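Local coordinates for matrix protein VP40 (Lake Victoria marburgvirus, PDB 5B0V) that drives assembly and budding of Marburg virus particles as the viral matrix protein, forming a dimer that reorganises into multimers at the plasma membrane, at residues A[137-142]-A[150-155]; A[191-196]-A[285-290]; A[209-214]-A[301-306]; A[215-220]-A[306-311]. All blocks are in the same frame, centred on the assembly; numbering follows the deposited sequence.

Interaction 1 of 4, residues A[137-142]-A[150-155]; sequences VNRLGT and RMLREG
Arg139 reaches from the end of its strand across the helix 150-154, and Met151 and Leu152 meet it at two different points. Met151, present as selenomethionine, touches the root of the side chain. Its CE methyl rests against the backbone N and CB of Arg139. Its selenium lies 3.6 Å from Val137 O. The chain of Met151 leaves the helix with CG anti to the backbone N, then bends at chi2 (84°) and again at chi3, which turns the methyl back toward the strand. Leu152 meets the far end of the arginine instead. Its CD2 methyl lies 3.3 Å from Arg139 NH1 and 4.1 Å from Arg139 CD. The two side chains run at a slant to each other, and the methyl approaches the guanidinium obliquely.

The contact belongs to the connection between the antiparallel neighbours 133-139 and 156-160, which carries a short helix. Gly155, the first residue past the helix, has a positive phi (84°). Its carbonyl turns to the strand and accepts the backbone N of Arg139: the distance from Arg139 N to Gly155 O is 3.1 Å. The donor sits well above the carbonyl plane. Two residues along, Val137 pairs with Gln157 through the backbone, so the Gly155 bond continues the pairing of the two strands.

Tyr122 on strand 122-128 also packs on both Arg139 and Met151. Leu152 is further covered by Thr113, Ala116 and Leu117 of helix 110-119. Thr142, at the end of the loop segment, packs on Asp64 of the second subunit of the dimer.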
loop_
_atom_site.group_PDB
_atom_site.type_symbol
_atom_site.label_atom_id
_atom_site.label_comp_id
_atom_site.label_asym_id
_atom_site.label_seq_id
_atom_site.Cartn_x
_atom_site.Cartn_y
_atom_site.Cartn_z
ATOM N N VAL A 137 -8.705 2.375 17.233
ATOM C CA VAL A 137 -8.812 2.449 15.792
ATOM C C VAL A 137 -8.906 1.034 15.233
ATOM O O VAL A 137 -8.098 0.173 15.552
ATOM C CB VAL A 137 -7.717 3.289 15.131
ATOM C CG1 VAL A 137 -6.378 3.031 15.760
ATOM C CG2 VAL A 137 -7.664 3.021 13.634
ATOM N N ASN A 138 -9.945 0.822 14.426
ATOM C CA ASN A 138 -10.331 -0.479 13.925
ATOM C C ASN A 138 -10.049 -0.627 12.449
ATOM O O ASN A 138 -10.349 0.258 11.675
ATOM C CB ASN A 138 -11.822 -0.670 14.121
ATOM C CG ASN A 138 -12.230 -0.578 15.570
ATOM O OD1 ASN A 138 -12.090 -1.539 16.319
ATOM N ND2 ASN A 138 -12.762 0.577 15.967
ATOM N N ARG A 139 -9.485 -1.763 12.067
ATOM C CA ARG A 139 -9.288 -2.079 10.671
ATOM C C ARG A 139 -10.343 -3.103 10.314
ATOM O O ARG A 139 -10.360 -4.191 10.874
ATOM C CB ARG A 139 -7.896 -2.648 10.410
ATOM C CG ARG A 139 -7.552 -2.662 8.944
ATOM C CD ARG A 139 -6.336 -3.486 8.574
ATOM N NE ARG A 139 -6.693 -4.108 7.307
ATOM C CZ ARG A 139 -6.405 -5.323 6.910
ATOM N NH1 ARG A 139 -5.720 -6.147 7.674
ATOM N NH2 ARG A 139 -6.834 -5.718 5.725
ATOM N N LEU A 140 -11.203 -2.758 9.361
ATOM C CA LEU A 140 -12.388 -3.572 9.084
ATOM C C LEU A 140 -12.042 -4.889 8.388
ATOM O O LEU A 140 -11.054 -5.008 7.657
ATOM C CB LEU A 140 -13.435 -2.762 8.302
ATOM C CG LEU A 140 -13.863 -1.505 9.096
ATOM C CD1 LEU A 140 -14.705 -0.554 8.262
ATOM C CD2 LEU A 140 -14.586 -1.857 10.390
ATOM N N GLY A 141 -12.836 -5.902 8.689
ATOM C CA GLY A 141 -12.659 -7.209 8.104
ATOM C C GLY A 141 -11.716 -8.099 8.878
ATOM O O GLY A 141 -11.344 -7.832 10.021
ATOM N N THR A 142 -11.325 -9.161 8.197
ATOM C CA THR A 142 -10.554 -10.235 8.774
ATOM C C THR A 142 -9.104 -9.814 9.047
ATOM O O THR A 142 -8.478 -9.185 8.219
ATOM C CB THR A 142 -10.648 -11.471 7.858
ATOM O OG1 THR A 142 -10.266 -12.642 8.593
ATOM C CG2 THR A 142 -9.780 -11.317 6.595
ATOM N N ARG A 150 -0.128 -5.540 15.962
ATOM C CA ARG A 150 -1.435 -5.828 16.536
ATOM C C ARG A 150 -2.581 -5.477 15.568
ATOM O O ARG A 150 -3.532 -6.245 15.438
ATOM C CB ARG A 150 -1.624 -5.094 17.872
ATOM C CG ARG A 150 -2.880 -5.542 18.583
ATOM C CD ARG A 150 -3.204 -4.730 19.822
ATOM N NE ARG A 150 -4.638 -4.824 20.112
ATOM C CZ ARG A 150 -5.231 -5.846 20.725
ATOM N NH1 ARG A 150 -4.528 -6.887 21.146
ATOM N NH2 ARG A 150 -6.548 -5.842 20.907
HETATM N N MSE A 151 -2.481 -4.334 14.893
HETATM C CA MSE A 151 -3.543 -3.894 13.994
HETATM C C MSE A 151 -3.938 -4.950 12.984
HETATM O O MSE A 151 -5.117 -5.173 12.764
HETATM C CB MSE A 151 -3.108 -2.616 13.298
HETATM C CG MSE A 151 -4.151 -2.030 12.367
HETATM SE SE MSE A 151 -5.464 -0.906 13.307
HETATM C CE MSE A 151 -6.736 -2.348 13.407
ATOM N N LEU A 152 -2.968 -5.628 12.369
ATOM C CA LEU A 152 -3.279 -6.650 11.366
ATOM C C LEU A 152 -3.634 -7.923 12.038
ATOM O O LEU A 152 -4.552 -8.598 11.602
ATOM C CB LEU A 152 -2.106 -6.919 10.455
ATOM C CG LEU A 152 -1.610 -5.737 9.622
ATOM C CD1 LEU A 152 -0.370 -6.119 8.837
ATOM C CD2 LEU A 152 -2.688 -5.281 8.681
ATOM N N ARG A 153 -2.912 -8.254 13.111
ATOM C CA ARG A 153 -3.163 -9.502 13.862
ATOM C C ARG A 153 -4.567 -9.590 14.457
ATOM O O ARG A 153 -5.286 -10.526 14.182
ATOM C CB ARG A 153 -2.137 -9.680 14.983
ATOM C CG ARG A 153 -2.186 -11.057 15.664
ATOM C CD ARG A 153 -1.197 -11.243 16.829
ATOM N NE ARG A 153 -1.302 -10.224 17.890
ATOM C CZ ARG A 153 -0.401 -9.270 18.145
ATOM N NH1 ARG A 153 0.725 -9.172 17.449
ATOM N NH2 ARG A 153 -0.625 -8.395 19.115
ATOM N N GLU A 154 -4.932 -8.600 15.273
ATOM C CA GLU A 154 -6.193 -8.585 16.000
ATOM C C GLU A 154 -7.251 -7.746 15.312
ATOM O O GLU A 154 -8.418 -7.803 15.680
ATOM C CB GLU A 154 -5.970 -8.016 17.393
ATOM C CG GLU A 154 -4.924 -8.748 18.211
ATOM C CD GLU A 154 -5.524 -9.813 19.103
ATOM O OE1 GLU A 154 -6.329 -9.465 19.995
ATOM O OE2 GLU A 154 -5.195 -11.009 18.911
ATOM N N GLY A 155 -6.864 -6.927 14.346
ATOM C CA GLY A 155 -7.852 -6.130 13.624
ATOM C C GLY A 155 -8.236 -4.844 14.316
ATOM O O GLY A 155 -9.218 -4.210 13.928
#

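Interaction 2 of 4, residues A[191-196]-A[285-290]; sequences DAWRPS and PVVYFQ
The edge strand 286-290 of an antiparallel sheet is met here by the loop that follows strand 176-187 and leads toward helix 197-201. This position is consistent with the passage from the N-terminal to the C-terminal domain of VP40. Trp193 N donates to Val286 O at 2.9 Å, nearly in line with the carbonyl bond. The loop thus gains one backbone bond on the side of the strand away from its neighbour 260-264.

Side chains meet on both sides of that bond. With CG anti to the backbone N (chi1 178°), the Trp193 ring runs alongside Val287, pointing the same way, and its CE3 lies 3.9 Å from Val287 CG1. At the other end, the CB methyl of Ala192 packs on Tyr288 CD1 at 3.6 Å. Asp191 then comes to the hydroxyl at the end of the Tyr288 ring. Tyr288 OH donates to Asp191 OD1 at 2.6 Å, using the syn lone pair of that oxygen. The carboxylate and the ring are only 22° apart, nearly coplanar.

Tyr288 is buried, and its hydroxyl has a second partner in Arg262 NH1 on strand 260-264. The hydroxyl therefore has both a carboxylate and a guanidinium as partners. The positive charge would probably polarise the hydroxyl and strengthen its donation to Asp191.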
loop_
_atom_site.group_PDB
_atom_site.type_symbol
_atom_site.label_atom_id
_atom_site.label_comp_id
_atom_site.label_asym_id
_atom_site.label_seq_id
_atom_site.Cartn_x
_atom_site.Cartn_y
_atom_site.Cartn_z
ATOM N N ASP A 191 21.985 1.559 13.250
ATOM C CA ASP A 191 22.422 1.371 14.645
ATOM C C ASP A 191 21.323 0.878 15.604
ATOM O O ASP A 191 21.517 0.855 16.811
ATOM C CB ASP A 191 23.123 2.634 15.205
ATOM C CG ASP A 191 22.198 3.849 15.337
ATOM O OD1 ASP A 191 20.967 3.676 15.455
ATOM O OD2 ASP A 191 22.731 4.991 15.318
ATOM N N ALA A 192 20.182 0.459 15.091
ATOM C CA ALA A 192 19.113 0.017 15.972
ATOM C C ALA A 192 19.444 -1.344 16.501
ATOM O O ALA A 192 19.827 -2.227 15.745
ATOM C CB ALA A 192 17.796 -0.029 15.239
ATOM N N TRP A 193 19.362 -1.472 17.817
ATOM C CA TRP A 193 19.475 -2.735 18.463
ATOM C C TRP A 193 18.090 -3.313 18.592
ATOM O O TRP A 193 17.125 -2.617 18.791
ATOM C CB TRP A 193 20.096 -2.598 19.834
ATOM C CG TRP A 193 20.151 -3.923 20.492
ATOM C CD1 TRP A 193 21.164 -4.807 20.433
ATOM C CD2 TRP A 193 19.099 -4.556 21.237
ATOM N NE1 TRP A 193 20.825 -5.956 21.098
ATOM C CE2 TRP A 193 19.564 -5.826 21.608
ATOM C CE3 TRP A 193 17.806 -4.178 21.605
ATOM C CZ2 TRP A 193 18.803 -6.715 22.363
ATOM C CZ3 TRP A 193 17.037 -5.073 22.360
ATOM C CH2 TRP A 193 17.543 -6.326 22.727
ATOM N N ARG A 194 18.000 -4.618 18.490
ATOM C CA ARG A 194 16.736 -5.262 18.344
ATOM C C ARG A 194 16.871 -6.647 18.924
ATOM O O ARG A 194 17.917 -7.260 18.787
ATOM C CB ARG A 194 16.426 -5.328 16.840
ATOM C CG ARG A 194 14.979 -5.620 16.480
ATOM C CD ARG A 194 14.096 -4.408 16.233
ATOM N NE ARG A 194 12.788 -4.978 15.934
ATOM C CZ ARG A 194 11.711 -4.860 16.696
ATOM N NH1 ARG A 194 11.737 -4.116 17.795
ATOM N NH2 ARG A 194 10.584 -5.468 16.323
ATOM N N PRO A 195 15.822 -7.159 19.578
ATOM C CA PRO A 195 15.990 -8.490 20.175
ATOM C C PRO A 195 16.241 -9.570 19.138
ATOM O O PRO A 195 15.763 -9.468 18.006
ATOM C CB PRO A 195 14.654 -8.730 20.881
ATOM C CG PRO A 195 14.094 -7.364 21.106
ATOM C CD PRO A 195 14.501 -6.587 19.888
ATOM N N SER A 196 16.988 -10.597 19.518
ATOM C CA SER A 196 17.251 -11.745 18.636
ATOM C C SER A 196 15.978 -12.503 18.262
ATOM O O SER A 196 14.976 -12.473 18.971
ATOM C CB SER A 196 18.237 -12.711 19.292
ATOM O OG SER A 196 17.726 -13.176 20.526
ATOM N N PRO A 285 25.323 0.438 21.659
ATOM C CA PRO A 285 23.983 -0.063 21.819
ATOM C C PRO A 285 22.966 1.087 21.884
ATOM O O PRO A 285 23.154 2.045 22.631
ATOM C CB PRO A 285 24.085 -0.837 23.126
ATOM C CG PRO A 285 25.169 -0.162 23.900
ATOM C CD PRO A 285 26.009 0.616 22.955
ATOM N N VAL A 286 21.925 1.008 21.055
ATOM C CA VAL A 286 20.902 2.035 21.010
ATOM C C VAL A 286 19.531 1.413 20.752
ATOM O O VAL A 286 19.405 0.599 19.859
ATOM C CB VAL A 286 21.203 3.043 19.897
ATOM C CG1 VAL A 286 20.117 4.125 19.844
ATOM C CG2 VAL A 286 22.586 3.663 20.078
ATOM N N VAL A 287 18.508 1.823 21.507
ATOM C CA VAL A 287 17.141 1.361 21.253
ATOM C C VAL A 287 16.231 2.437 20.757
ATOM O O VAL A 287 16.187 3.515 21.277
ATOM C CB VAL A 287 16.453 0.790 22.475
ATOM C CG1 VAL A 287 17.012 -0.566 22.776
ATOM C CG2 VAL A 287 16.626 1.695 23.664
ATOM N N TYR A 288 15.474 2.100 19.738
ATOM C CA TYR A 288 14.520 3.002 19.184
ATOM C C TYR A 288 13.170 2.610 19.701
ATOM O O TYR A 288 12.922 1.459 19.987
ATOM C CB TYR A 288 14.557 2.931 17.655
ATOM C CG TYR A 288 15.775 3.605 17.102
ATOM C CD1 TYR A 288 16.971 2.944 17.037
ATOM C CD2 TYR A 288 15.730 4.900 16.681
ATOM C CE1 TYR A 288 18.096 3.548 16.539
ATOM C CE2 TYR A 288 16.854 5.520 16.188
ATOM C CZ TYR A 288 18.038 4.840 16.129
ATOM O OH TYR A 288 19.147 5.469 15.602
ATOM N N PHE A 289 12.294 3.577 19.836
ATOM C CA PHE A 289 10.939 3.273 20.221
ATOM C C PHE A 289 10.024 4.341 19.633
ATOM O O PHE A 289 10.472 5.386 19.158
ATOM C CB PHE A 289 10.817 3.158 21.765
ATOM C CG PHE A 289 10.978 4.463 22.510
ATOM C CD1 PHE A 289 12.236 4.925 22.869
ATOM C CD2 PHE A 289 9.881 5.204 22.869
ATOM C CE1 PHE A 289 12.396 6.113 23.564
ATOM C CE2 PHE A 289 10.028 6.386 23.556
ATOM C CZ PHE A 289 11.280 6.844 23.901
ATOM N N GLN A 290 8.740 4.055 19.652
ATOM C CA GLN A 290 7.774 4.928 19.037
ATOM C C GLN A 290 6.967 5.646 20.085
ATOM O O GLN A 290 6.523 5.033 21.062
ATOM C CB GLN A 290 6.794 4.121 18.214
ATOM C CG GLN A 290 7.401 3.197 17.195
ATOM C CD GLN A 290 6.333 2.757 16.246
ATOM O OE1 GLN A 290 5.592 1.815 16.535
ATOM N NE2 GLN A 290 6.183 3.496 15.131
#

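Interaction 3 of 4, residues A[209-214]-A[301-306]; sequences VSIHPN and NNRQVV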
loop_
_atom_site.group_PDB
_atom_site.type_symbol
_atom_site.label_atom_id
_atom_site.label_comp_id
_atom_site.label_asym_id
_atom_site.label_seq_id
_atom_site.Cartn_x
_atom_site.Cartn_y
_atom_site.Cartn_z
ATOM N N VAL A 209 12.818 -1.329 30.096
ATOM C CA VAL A 209 12.606 -0.022 30.737
ATOM C C VAL A 209 11.258 0.521 30.343
ATOM O O VAL A 209 10.976 0.648 29.173
ATOM C CB VAL A 209 13.713 0.979 30.307
ATOM C CG1 VAL A 209 13.225 2.418 30.203
ATOM C CG2 VAL A 209 14.894 0.912 31.257
ATOM N N SER A 210 10.418 0.792 31.324
ATOM C CA SER A 210 9.178 1.482 31.081
ATOM C C SER A 210 9.504 2.956 31.117
ATOM O O SER A 210 9.714 3.496 32.181
ATOM C CB SER A 210 8.115 1.112 32.123
ATOM O OG SER A 210 6.967 1.965 31.988
ATOM N N ILE A 211 9.524 3.609 29.956
ATOM C CA ILE A 211 9.868 5.024 29.846
ATOM C C ILE A 211 8.682 5.959 30.117
ATOM O O ILE A 211 8.871 7.110 30.494
ATOM C CB ILE A 211 10.490 5.324 28.461
ATOM C CG1 ILE A 211 11.320 6.604 28.509
ATOM C CG2 ILE A 211 9.440 5.372 27.346
ATOM C CD1 ILE A 211 12.696 6.411 29.122
ATOM N N HIS A 212 7.464 5.457 29.983
ATOM C CA HIS A 212 6.279 6.236 30.320
ATOM C C HIS A 212 5.193 5.228 30.566
ATOM O O HIS A 212 5.141 4.217 29.908
ATOM C CB HIS A 212 5.907 7.161 29.156
ATOM C CG HIS A 212 4.693 8.023 29.369
ATOM N ND1 HIS A 212 4.730 9.220 30.056
ATOM C CD2 HIS A 212 3.430 7.904 28.903
ATOM C CE1 HIS A 212 3.531 9.770 30.054
ATOM N NE2 HIS A 212 2.727 8.993 29.355
ATOM N N PRO A 213 4.322 5.489 31.548
ATOM C CA PRO A 213 3.368 4.440 31.901
ATOM C C PRO A 213 2.430 4.049 30.770
ATOM O O PRO A 213 1.924 2.927 30.769
ATOM C CB PRO A 213 2.585 5.039 33.067
ATOM C CG PRO A 213 2.960 6.480 33.127
ATOM C CD PRO A 213 4.305 6.600 32.514
ATOM N N ASN A 214 2.223 4.949 29.816
ATOM C CA ASN A 214 1.336 4.687 28.702
ATOM C C ASN A 214 2.000 4.272 27.387
ATOM O O ASN A 214 1.355 4.297 26.343
ATOM C CB ASN A 214 0.441 5.906 28.493
ATOM C CG ASN A 214 -0.453 6.180 29.681
ATOM O OD1 ASN A 214 -0.939 7.308 29.867
ATOM N ND2 ASN A 214 -0.703 5.144 30.481
ATOM N N ASN A 301 10.106 11.019 32.148
ATOM C CA ASN A 301 10.849 11.029 33.413
ATOM C C ASN A 301 10.362 10.021 34.435
ATOM O O ASN A 301 11.097 9.681 35.349
ATOM C CB ASN A 301 10.841 12.436 33.995
ATOM C CG ASN A 301 11.637 13.404 33.142
ATOM O OD1 ASN A 301 12.627 13.017 32.517
ATOM N ND2 ASN A 301 11.213 14.668 33.113
ATOM N N ASN A 302 9.117 9.579 34.270
ATOM C CA ASN A 302 8.510 8.576 35.118
ATOM C C ASN A 302 8.866 7.188 34.595
ATOM O O ASN A 302 8.069 6.509 33.915
ATOM C CB ASN A 302 7.002 8.769 35.162
ATOM C CG ASN A 302 6.290 7.726 36.017
ATOM O OD1 ASN A 302 6.903 6.953 36.783
ATOM N ND2 ASN A 302 4.973 7.698 35.890
ATOM N N ARG A 303 10.069 6.764 34.960
ATOM C CA ARG A 303 10.660 5.543 34.459
ATOM C C ARG A 303 10.601 4.466 35.513
ATOM O O ARG A 303 10.588 4.750 36.708
ATOM C CB ARG A 303 12.119 5.790 34.117
ATOM C CG ARG A 303 12.346 7.006 33.246
ATOM C CD ARG A 303 13.816 7.216 32.997
ATOM N NE ARG A 303 13.945 8.138 31.882
ATOM C CZ ARG A 303 15.011 8.877 31.638
ATOM N NH1 ARG A 303 16.090 8.800 32.392
ATOM N NH2 ARG A 303 15.014 9.675 30.589
ATOM N N GLN A 304 10.606 3.223 35.060
ATOM C CA GLN A 304 10.657 2.062 35.944
ATOM C C GLN A 304 11.302 0.897 35.196
ATOM O O GLN A 304 11.200 0.829 33.974
ATOM C CB GLN A 304 9.237 1.705 36.382
ATOM C CG GLN A 304 9.121 0.537 37.332
ATOM C CD GLN A 304 7.684 0.344 37.745
ATOM O OE1 GLN A 304 6.910 -0.195 36.990
ATOM N NE2 GLN A 304 7.311 0.824 38.919
ATOM N N VAL A 305 11.950 -0.009 35.933
ATOM C CA VAL A 305 12.502 -1.243 35.356
ATOM C C VAL A 305 11.593 -2.445 35.563
ATOM O O VAL A 305 11.168 -2.736 36.685
ATOM C CB VAL A 305 13.837 -1.632 35.988
ATOM C CG1 VAL A 305 14.414 -2.841 35.278
ATOM C CG2 VAL A 305 14.800 -0.473 35.922
ATOM N N VAL A 306 11.321 -3.156 34.478
ATOM C CA VAL A 306 10.436 -4.311 34.518
ATOM C C VAL A 306 11.003 -5.449 33.675
ATOM O O VAL A 306 11.998 -5.295 32.986
ATOM C CB VAL A 306 9.009 -3.938 34.048
ATOM C CG1 VAL A 306 8.386 -2.932 35.008
ATOM C CG2 VAL A 306 9.005 -3.367 32.630
#
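Ser210 and Gln304 face each other as a hydrogen-bonded antiparallel pair. Ser210 N donates to Gln304 O at 2.8 Å, nearly straight along the carbonyl. Gln304 N returns the bond to Ser210 O at 3.0 Å, in the carbonyl plane. Ser210 O also takes a CA-H contact from Arg303, with Arg303 CA 3.2 Å away.

Next to this pair, Ile211 and Arg303 lie side by side and point the same way. The CD1 methyl of Ile211 touches Arg303 NE at 3.5 Å and meets the guanidinium obliquely. The arginine is extended from CG to NE, with CG anti to the carbonyl carbon (chi1 -50°), which lays its length beside the isoleucine. Further out, Pro213 and Asn302 cross at about a right angle. Asn302 ND2 stands 3.6 Å from Pro213 CD, a packing contact beyond the last bridged pair. Asn302 is the centre of an inverse gamma turn that leads into the strand.

Around this shell, Val209 and Val305 form the adjoining non-hydrogen-bonded pair and both pack on Ile242 of helix 237-243. Val251 touches both Ile211 and Arg303. The ring of His212 meets Phe295 edge to face.

The strands 205-210 and 304-309 thus join in one sheet of the C-terminal domain. The charged end of Arg303 is engaged beyond the two segments, where NH1 donates to Leu246 O, with a weaker bond to Leu249 O. Its aliphatic length can therefore pack on Ile211 while its guanidinium is held by main-chain carbonyls, which would favour one fixed course for the side chain.

Interaction 4 of 4, residues A[215-220]-A[306-311]; sequences LPPIVL and VLAYAN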
loop_
_atom_site.group_PDB
_atom_site.type_symbol
_atom_site.label_atom_id
_atom_site.label_comp_id
_atom_site.label_asym_id
_atom_site.label_seq_id
_atom_site.Cartn_x
_atom_site.Cartn_y
_atom_site.Cartn_z
ATOM N N LEU A 215 3.269 3.894 27.438
ATOM C CA LEU A 215 3.960 3.280 26.318
ATOM C C LEU A 215 4.440 1.886 26.735
ATOM O O LEU A 215 4.824 1.665 27.889
ATOM C CB LEU A 215 5.168 4.119 25.944
ATOM C CG LEU A 215 4.890 5.544 25.495
ATOM C CD1 LEU A 215 6.177 6.348 25.388
ATOM C CD2 LEU A 215 4.182 5.564 24.161
ATOM N N PRO A 216 4.489 0.942 25.785
ATOM C CA PRO A 216 4.996 -0.361 26.223
ATOM C C PRO A 216 6.465 -0.268 26.621
ATOM O O PRO A 216 7.177 0.618 26.154
ATOM C CB PRO A 216 4.792 -1.247 25.002
ATOM C CG PRO A 216 4.874 -0.313 23.828
ATOM C CD PRO A 216 4.471 1.069 24.306
ATOM N N PRO A 217 6.910 -1.158 27.520
ATOM C CA PRO A 217 8.301 -1.107 27.927
ATOM C C PRO A 217 9.256 -1.540 26.813
ATOM O O PRO A 217 8.901 -2.321 25.923
ATOM C CB PRO A 217 8.377 -2.061 29.125
ATOM C CG PRO A 217 7.103 -2.830 29.137
ATOM C CD PRO A 217 6.251 -2.391 27.980
ATOM N N ILE A 218 10.454 -0.989 26.885
ATOM C CA ILE A 218 11.474 -1.138 25.883
ATOM C C ILE A 218 12.422 -2.204 26.377
ATOM O O ILE A 218 13.168 -1.982 27.305
ATOM C CB ILE A 218 12.257 0.164 25.736
ATOM C CG1 ILE A 218 11.271 1.333 25.522
ATOM C CG2 ILE A 218 13.298 0.032 24.627
ATOM C CD1 ILE A 218 11.802 2.737 25.729
ATOM N N VAL A 219 12.375 -3.373 25.771
ATOM C CA VAL A 219 13.306 -4.426 26.096
ATOM C C VAL A 219 14.720 -3.999 25.710
ATOM O O VAL A 219 14.956 -3.411 24.662
ATOM C CB VAL A 219 12.957 -5.726 25.371
ATOM C CG1 VAL A 219 14.017 -6.794 25.643
ATOM C CG2 VAL A 219 11.588 -6.205 25.823
ATOM N N LEU A 220 15.656 -4.339 26.574
ATOM C CA LEU A 220 17.023 -3.904 26.458
ATOM C C LEU A 220 17.942 -5.034 26.078
ATOM O O LEU A 220 17.658 -6.207 26.356
ATOM C CB LEU A 220 17.454 -3.353 27.810
ATOM C CG LEU A 220 16.713 -2.131 28.338
ATOM C CD1 LEU A 220 17.173 -1.809 29.751
ATOM C CD2 LEU A 220 16.957 -0.938 27.438
ATOM N N VAL A 306 11.321 -3.156 34.478
ATOM C CA VAL A 306 10.436 -4.311 34.518
ATOM C C VAL A 306 11.003 -5.449 33.675
ATOM O O VAL A 306 11.998 -5.295 32.986
ATOM C CB VAL A 306 9.009 -3.938 34.048
ATOM C CG1 VAL A 306 8.386 -2.932 35.008
ATOM C CG2 VAL A 306 9.005 -3.367 32.630
ATOM N N LEU A 307 10.330 -6.585 33.750
ATOM C CA LEU A 307 10.573 -7.709 32.876
ATOM C C LEU A 307 9.431 -7.744 31.890
ATOM O O LEU A 307 8.271 -7.723 32.279
ATOM C CB LEU A 307 10.590 -8.995 33.671
ATOM C CG LEU A 307 11.742 -9.173 34.668
ATOM C CD1 LEU A 307 11.411 -10.208 35.732
ATOM C CD2 LEU A 307 13.001 -9.555 33.933
ATOM N N ALA A 308 9.741 -7.723 30.599
ATOM C CA ALA A 308 8.704 -7.767 29.583
ATOM C C ALA A 308 9.005 -8.848 28.567
ATOM O O ALA A 308 10.156 -9.268 28.408
ATOM C CB ALA A 308 8.586 -6.430 28.903
ATOM N N TYR A 309 7.953 -9.309 27.895
ATOM C CA TYR A 309 8.105 -10.178 26.745
ATOM C C TYR A 309 8.702 -9.399 25.605
ATOM O O TYR A 309 8.374 -8.229 25.389
ATOM C CB TYR A 309 6.763 -10.709 26.277
ATOM C CG TYR A 309 6.121 -11.697 27.221
ATOM C CD1 TYR A 309 6.657 -12.978 27.389
ATOM C CD2 TYR A 309 4.959 -11.370 27.914
ATOM C CE1 TYR A 309 6.058 -13.885 28.221
ATOM C CE2 TYR A 309 4.353 -12.280 28.748
ATOM C CZ TYR A 309 4.910 -13.527 28.900
ATOM O OH TYR A 309 4.322 -14.419 29.756
ATOM N N ALA A 310 9.580 -10.051 24.857
ATOM C CA ALA A 310 10.062 -9.495 23.599
ATOM C C ALA A 310 9.097 -9.848 22.483
ATOM O O ALA A 310 8.897 -9.093 21.559
ATOM C CB ALA A 310 11.446 -10.025 23.312
ATOM N N ASN A 311 8.499 -11.015 22.589
ATOM C CA ASN A 311 7.569 -11.501 21.600
ATOM C C ASN A 311 6.372 -10.587 21.526
ATOM O O ASN A 311 5.594 -10.556 22.476
ATOM C CB ASN A 311 7.148 -12.929 21.972
ATOM C CG ASN A 311 6.150 -13.520 21.010
ATOM O OD1 ASN A 311 5.321 -12.813 20.437
ATOM N ND2 ASN A 311 6.223 -14.837 20.820
#
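Pro217 and Val219 push two bumps toward the strand 306-309, and Val306 and Ala308 meet them with two of their own. The Pro217 ring rests on both of the latter. Its CB lies 3.8 Å from Val306 CG2, and its CG lies 3.9 Å from Ala308 CB. The ring and the valine cross at about a right angle. Val306 has CG2 between its backbone N and carbonyl carbon (chi1 -64°), and this is the branch that meets the proline.

Val219 fills the next hollow along the strand. Its CG2 methyl does all the touching. It sits 3.8 Å from Tyr309 O and also reaches Ala308 CB and Ala310 CA. The hollow is shallow and is made mostly of backbone, where the strand gives way to the segment that follows it. The small side chain of Ala308 lies between the two bumps and touches both. The fit is one of apolar surfaces, and its members are partly exposed.

The two strands are not neighbours. Strand 205-210 runs between 218-219 and 304-309, and its Ala208 packs on both Pro217 and Ala308. The small Ala208 probably leaves room for the flanking strands to meet over it. Backbone bonds tie each flank to that middle strand: Ile218 pairs with Val209, Val306 with Ala208 and Ala308 with His206. On the other face, Ile218 points away from this contact and packs on Val287 and Phe289 of strand 286-290. Leu220 and Leu307 lean on helix 237-243.

In the fold
From the N terminus, interaction 1 comes first. It closes a short loop in the N-terminal domain before any other contact opens, and it touches none of them. Its centre lies about 26 Å from that of interaction 2. The chain then opens interactions 2, 3 and 4 in turn, at 191-196, 209-214 and 215-220. It closes them in the same order, at 285-290, 301-306 and 306-311. The three therefore cross and do not nest. Interactions 3 and 4 share Val306 and one sheet. Interaction 2 packs on them from its loop and its strand: Trp193 reaches Val219 and Leu220, and Phe289 reaches Ile211 and Ile218. Together they join strand 286-290 and its loop partner to that sheet.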